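Local coordinates for malonyl-CoA-[acyl-carrier-protein] transacylase (Coxiella burnetii, PDB 3TQE) that probably transfers the malonyl group of malonyl-CoA to holo-acyl carrier protein, releasing CoA, as an acyltransferase of the fabD family, at residues A[94-99]-A[252-257]; A[232-235]-A[240-243]. One frame throughout, in Å; residues are numbered along the deposited sequence.

Contacts 1 and 2 lie about 11 Å apart, centre to centre, and 232-235/240-243 is nested inside the chain loop that 94-99/252-257 closes. E99 joins them: its OE2 sits 2.6 Å from ND1 of H234, a probable hydrogen bond, and its OE1 takes the backbone N of N235. Contact 1 holds S96, the predicted nucleophile, against a bound glycine. Contact 2 stands further back, its H234 side chain about 11 Å from those of S96 and H205, the two predicted active-site residues. The helix 244-254 follows 240-243 directly and delivers Q254 to contact 1, so this helix connects the two contacts along the chain.

Contact 1: A[94-99]-A[252-257]; sequences GHSLGE and IKQLVR. With GLY (glycine), chain B.
The carbonyl oxygen of S96 is gripped twice: Q254 NE2 donates to S96 O across the contact at 3.0 Å, and E99 N, in the first turn of helix 97-105, donates to S96 O at 3.0 Å from the opposite face of the carbonyl plane. The hydrogen bond from the Q254 amide is moderately bent, 152° at the hydrogen, and NE2 comes in from the flank of the C=O, tilted out of its plane. Q254 reaches this far because its CG stands trans to the backbone N (chi1 -171°) and the chain runs on extended. E99 approaches from the opposite direction; its CB lies 3.6 Å from Q254 NE2, and its carboxylate, whose hydrogen-bond partners H234 and N235 belong to contact 2, is turned 46° from the amide. OE1 of the same amide accepts from R121 NH2, which also reaches S96 OG, while Q254 O receives ND1 of H205. S96 OG is hydrogen-bonded to NE2 of H205 and stands 2.9 Å from OXT of the glycine. S96 has a positive phi, consistent with the nucleophile elbow (GxSxG) of this family, between strand 91-94 and helix 97-105. Through its side chain and backbone carbonyl, Q254 thus touches the elbow, R121 and H205 together, a second-shell role consistent with positioning the predicted Ser-His pair.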
loop_
_atom_site.group_PDB
_atom_site.type_symbol
_atom_site.label_atom_id
_atom_site.label_comp_id
_atom_site.label_asym_id
_atom_site.label_seq_id
_atom_site.Cartn_x
_atom_site.Cartn_y
_atom_site.Cartn_z
ATOM N N GLY A 94 -3.117 5.173 0.614
ATOM C CA GLY A 94 -2.754 3.823 0.345
ATOM C C GLY A 94 -1.339 3.572 0.684
ATOM O O GLY A 94 -0.517 4.444 0.503
ATOM N N HIS A 95 -1.034 2.351 1.096
ATOM C CA HIS A 95 0.320 2.058 1.503
ATOM C C HIS A 95 1.064 1.506 0.293
ATOM O O HIS A 95 0.792 0.409 -0.161
ATOM C CB HIS A 95 0.275 1.121 2.690
ATOM C CG HIS A 95 1.583 0.940 3.390
ATOM N ND1 HIS A 95 2.676 0.338 2.799
ATOM C CD2 HIS A 95 1.952 1.255 4.648
ATOM C CE1 HIS A 95 3.674 0.308 3.672
ATOM N NE2 HIS A 95 3.260 0.861 4.802
ATOM N N SER A 96 1.989 2.318 -0.234
ATOM C CA SER A 96 2.818 1.991 -1.425
ATOM C C SER A 96 1.986 1.667 -2.677
ATOM O O SER A 96 1.431 2.546 -3.295
ATOM C CB SER A 96 3.871 0.939 -1.067
ATOM O OG SER A 96 4.804 0.785 -2.140
ATOM N N LEU A 97 1.864 0.409 -3.045
ATOM C CA LEU A 97 1.001 0.041 -4.115
ATOM C C LEU A 97 -0.414 0.553 -3.864
ATOM O O LEU A 97 -1.126 0.936 -4.800
ATOM C CB LEU A 97 0.986 -1.468 -4.248
ATOM C CG LEU A 97 0.051 -2.101 -5.237
ATOM C CD1 LEU A 97 0.271 -1.544 -6.664
ATOM C CD2 LEU A 97 0.265 -3.563 -5.051
ATOM N N GLY A 98 -0.832 0.587 -2.610
ATOM C CA GLY A 98 -2.157 1.031 -2.288
ATOM C C GLY A 98 -2.453 2.434 -2.733
ATOM O O GLY A 98 -3.594 2.803 -2.922
ATOM N N GLU A 99 -1.423 3.245 -2.897
ATOM C CA GLU A 99 -1.643 4.595 -3.344
ATOM C C GLU A 99 -2.252 4.627 -4.748
ATOM O O GLU A 99 -3.055 5.497 -5.052
ATOM C CB GLU A 99 -0.305 5.324 -3.282
ATOM C CG GLU A 99 -0.369 6.770 -3.639
ATOM C CD GLU A 99 0.780 7.532 -2.966
ATOM O OE1 GLU A 99 0.951 7.382 -1.719
ATOM O OE2 GLU A 99 1.487 8.276 -3.688
ATOM N N ILE A 252 6.536 8.758 -8.553
ATOM C CA ILE A 252 7.872 8.328 -8.910
ATOM C C ILE A 252 8.785 8.438 -7.691
ATOM O O ILE A 252 9.557 7.542 -7.394
ATOM C CB ILE A 252 8.393 9.127 -10.100
ATOM C CG1 ILE A 252 7.535 8.826 -11.345
ATOM C CG2 ILE A 252 9.863 8.839 -10.329
ATOM C CD1 ILE A 252 7.432 7.356 -11.713
ATOM N N LYS A 253 8.689 9.536 -6.959
ATOM C CA LYS A 253 9.507 9.708 -5.759
ATOM C C LYS A 253 9.203 8.655 -4.707
ATOM O O LYS A 253 10.065 8.282 -3.940
ATOM C CB LYS A 253 9.328 11.116 -5.202
ATOM C CG LYS A 253 10.370 11.523 -4.154
ATOM C CD LYS A 253 10.159 12.986 -3.705
ATOM C CE LYS A 253 11.213 13.426 -2.698
ATOM N NZ LYS A 253 11.064 14.875 -2.311
ATOM N N GLN A 254 7.964 8.183 -4.678
ATOM C CA GLN A 254 7.559 7.165 -3.736
ATOM C C GLN A 254 8.470 5.969 -3.771
ATOM O O GLN A 254 8.698 5.355 -2.751
ATOM C CB GLN A 254 6.120 6.727 -4.064
ATOM C CG GLN A 254 5.483 5.841 -3.045
ATOM C CD GLN A 254 4.408 4.954 -3.656
ATOM O OE1 GLN A 254 4.610 4.298 -4.670
ATOM N NE2 GLN A 254 3.280 4.905 -3.011
ATOM N N LEU A 255 8.978 5.635 -4.951
ATOM C CA LEU A 255 9.754 4.429 -5.154
ATOM C C LEU A 255 11.061 4.482 -4.401
ATOM O O LEU A 255 11.594 3.448 -4.039
ATOM C CB LEU A 255 10.044 4.221 -6.625
ATOM C CG LEU A 255 8.814 3.935 -7.472
ATOM C CD1 LEU A 255 9.139 4.174 -8.954
ATOM C CD2 LEU A 255 8.311 2.546 -7.182
ATOM N N VAL A 256 11.591 5.678 -4.217
ATOM C CA VAL A 256 12.935 5.843 -3.670
ATOM C C VAL A 256 12.981 6.487 -2.302
ATOM O O VAL A 256 14.073 6.713 -1.767
ATOM C CB VAL A 256 13.841 6.600 -4.656
ATOM C CG1 VAL A 256 14.054 5.785 -5.902
ATOM C CG2 VAL A 256 13.256 7.984 -4.995
ATOM N N ARG A 257 11.819 6.773 -1.730
ATOM C CA ARG A 257 11.732 7.443 -0.458
ATOM C C ARG A 257 10.812 6.671 0.460
ATOM O O ARG A 257 9.991 5.892 0.005
ATOM C CB ARG A 257 11.222 8.865 -0.661
ATOM C CG ARG A 257 12.238 9.750 -1.322
ATOM C CD ARG A 257 13.480 9.881 -0.466
ATOM N NE ARG A 257 13.428 11.053 0.396
ATOM C CZ ARG A 257 14.168 12.145 0.219
ATOM N NH1 ARG A 257 15.037 12.213 -0.784
ATOM N NH2 ARG A 257 14.045 13.169 1.048
HETATM N N GLY B . 6.766 -2.018 -0.155
HETATM C CA GLY B . 5.872 -2.598 -1.209
HETATM C C GLY B . 5.913 -1.820 -2.512
HETATM O O GLY B . 5.001 -1.858 -3.362
HETATM O OXT GLY B . 6.874 -1.105 -2.740
#

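Contact 2: A[232-235]-A[240-243]; sequences VIHN and DHNE
H234 extends toward D240 and H241, its CB directed at that segment and its CG trans to its own carbonyl carbon (chi1 -70°). From there CG lies 4.1 Å from CD2 of H241, and CD2 of H234 closes on the same H241 CD2 to 3.5 Å. The two imidazoles meet obliquely, planes 33° apart, and D240 CA lies at the edge of the H234 ring, near its plane. ND1 turns to the carboxylate of E99, whereas NE2 ends on water 1 at 2.7 Å. This water donates to V232 O and accepts from H241 N, which is 2.9 Å from it, so one water joins the ring to both backbones. A second water accepts from V232 N and donates only weakly to H241 O. No direct hydrogen bond crosses between the segments; D240 CA makes a CA-H...O contact of 3.2 Å to V232 O. Beside it, CD1 of I233 packs 4.1 Å from CB of D240. The ring of H241 is fixed further by D237, bonded to its NE2, and lies on I246 and I247 of helix 244-254. I233 meanwhile pairs its backbone with M92 of strand 91-94. The two segments thus form a water-bridged loop that runs from beside this edge strand of the acyltransferase domain's parallel sheet into helix 244-254, with E243 at the helix's N-cap.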
loop_
_atom_site.group_PDB
_atom_site.type_symbol
_atom_site.label_atom_id
_atom_site.label_comp_id
_atom_site.label_asym_id
_atom_site.label_seq_id
_atom_site.Cartn_x
_atom_site.Cartn_y
_atom_site.Cartn_z
ATOM N N VAL A 232 -6.320 12.358 -1.744
ATOM C CA VAL A 232 -5.465 11.209 -1.541
ATOM C C VAL A 232 -4.168 11.715 -0.934
ATOM O O VAL A 232 -3.481 12.545 -1.538
ATOM C CB VAL A 232 -5.181 10.493 -2.856
ATOM C CG1 VAL A 232 -4.134 9.422 -2.625
ATOM C CG2 VAL A 232 -6.473 9.933 -3.446
ATOM N N ILE A 233 -3.854 11.273 0.271
ATOM C CA ILE A 233 -2.654 11.709 0.950
ATOM C C ILE A 233 -1.512 10.826 0.495
ATOM O O ILE A 233 -1.492 9.635 0.774
ATOM C CB ILE A 233 -2.803 11.615 2.475
ATOM C CG1 ILE A 233 -4.007 12.384 2.969
ATOM C CG2 ILE A 233 -1.512 12.072 3.174
ATOM C CD1 ILE A 233 -4.065 13.742 2.543
ATOM N N HIS A 234 -0.537 11.418 -0.178
ATOM C CA HIS A 234 0.587 10.657 -0.712
ATOM C C HIS A 234 1.602 10.265 0.337
ATOM O O HIS A 234 1.892 10.998 1.262
ATOM C CB HIS A 234 1.269 11.470 -1.790
ATOM C CG HIS A 234 0.446 11.611 -3.013
ATOM N ND1 HIS A 234 0.478 10.682 -4.032
ATOM C CD2 HIS A 234 -0.487 12.530 -3.360
ATOM C CE1 HIS A 234 -0.381 11.049 -4.973
ATOM N NE2 HIS A 234 -0.976 12.166 -4.590
ATOM N N ASN A 235 2.173 9.103 0.115
ATOM C CA ASN A 235 3.140 8.508 1.017
ATOM C C ASN A 235 4.389 9.317 1.177
ATOM O O ASN A 235 5.022 9.265 2.230
ATOM C CB ASN A 235 3.585 7.154 0.476
ATOM C CG ASN A 235 2.533 6.081 0.565
ATOM O OD1 ASN A 235 1.490 6.175 1.266
ATOM N ND2 ASN A 235 2.834 5.006 -0.113
ATOM N N ASP A 240 -2.011 15.881 -0.070
ATOM C CA ASP A 240 -2.730 15.598 -1.278
ATOM C C ASP A 240 -2.295 16.553 -2.363
ATOM O O ASP A 240 -1.798 17.662 -2.082
ATOM C CB ASP A 240 -4.226 15.715 -1.041
ATOM C CG ASP A 240 -4.639 17.049 -0.561
ATOM O OD1 ASP A 240 -4.020 17.564 0.408
ATOM O OD2 ASP A 240 -5.608 17.569 -1.133
ATOM N N HIS A 241 -2.494 16.133 -3.596
ATOM C CA HIS A 241 -2.133 16.923 -4.761
ATOM C C HIS A 241 -3.228 16.867 -5.804
ATOM O O HIS A 241 -3.810 15.832 -6.033
ATOM C CB HIS A 241 -0.873 16.383 -5.397
ATOM C CG HIS A 241 0.324 16.475 -4.519
ATOM N ND1 HIS A 241 0.776 17.676 -4.014
ATOM C CD2 HIS A 241 1.168 15.525 -4.058
ATOM C CE1 HIS A 241 1.852 17.456 -3.275
ATOM N NE2 HIS A 241 2.112 16.159 -3.289
ATOM N N ASN A 242 -3.484 17.983 -6.458
ATOM C CA ASN A 242 -4.501 18.038 -7.501
ATOM C C ASN A 242 -3.938 18.042 -8.904
ATOM O O ASN A 242 -4.631 17.731 -9.870
ATOM C CB ASN A 242 -5.345 19.287 -7.304
ATOM C CG ASN A 242 -6.144 19.256 -6.030
ATOM O OD1 ASN A 242 -6.273 20.276 -5.329
ATOM N ND2 ASN A 242 -6.703 18.110 -5.723
ATOM N N GLU A 243 -2.684 18.440 -9.048
ATOM C CA GLU A 243 -2.096 18.646 -10.350
ATOM C C GLU A 243 -1.462 17.383 -10.884
ATOM O O GLU A 243 -0.714 16.750 -10.158
ATOM C CB GLU A 243 -1.018 19.707 -10.203
ATOM C CG GLU A 243 -1.472 20.940 -9.466
ATOM C CD GLU A 243 -1.222 20.964 -7.899
ATOM O OE1 GLU A 243 -1.084 19.916 -7.122
ATOM O OE2 GLU A 243 -1.222 22.141 -7.444
HETATM O O HOH W 1 -3.314 13.474 -4.276
HETATM O O HOH W 2 -5.881 14.296 -3.874
#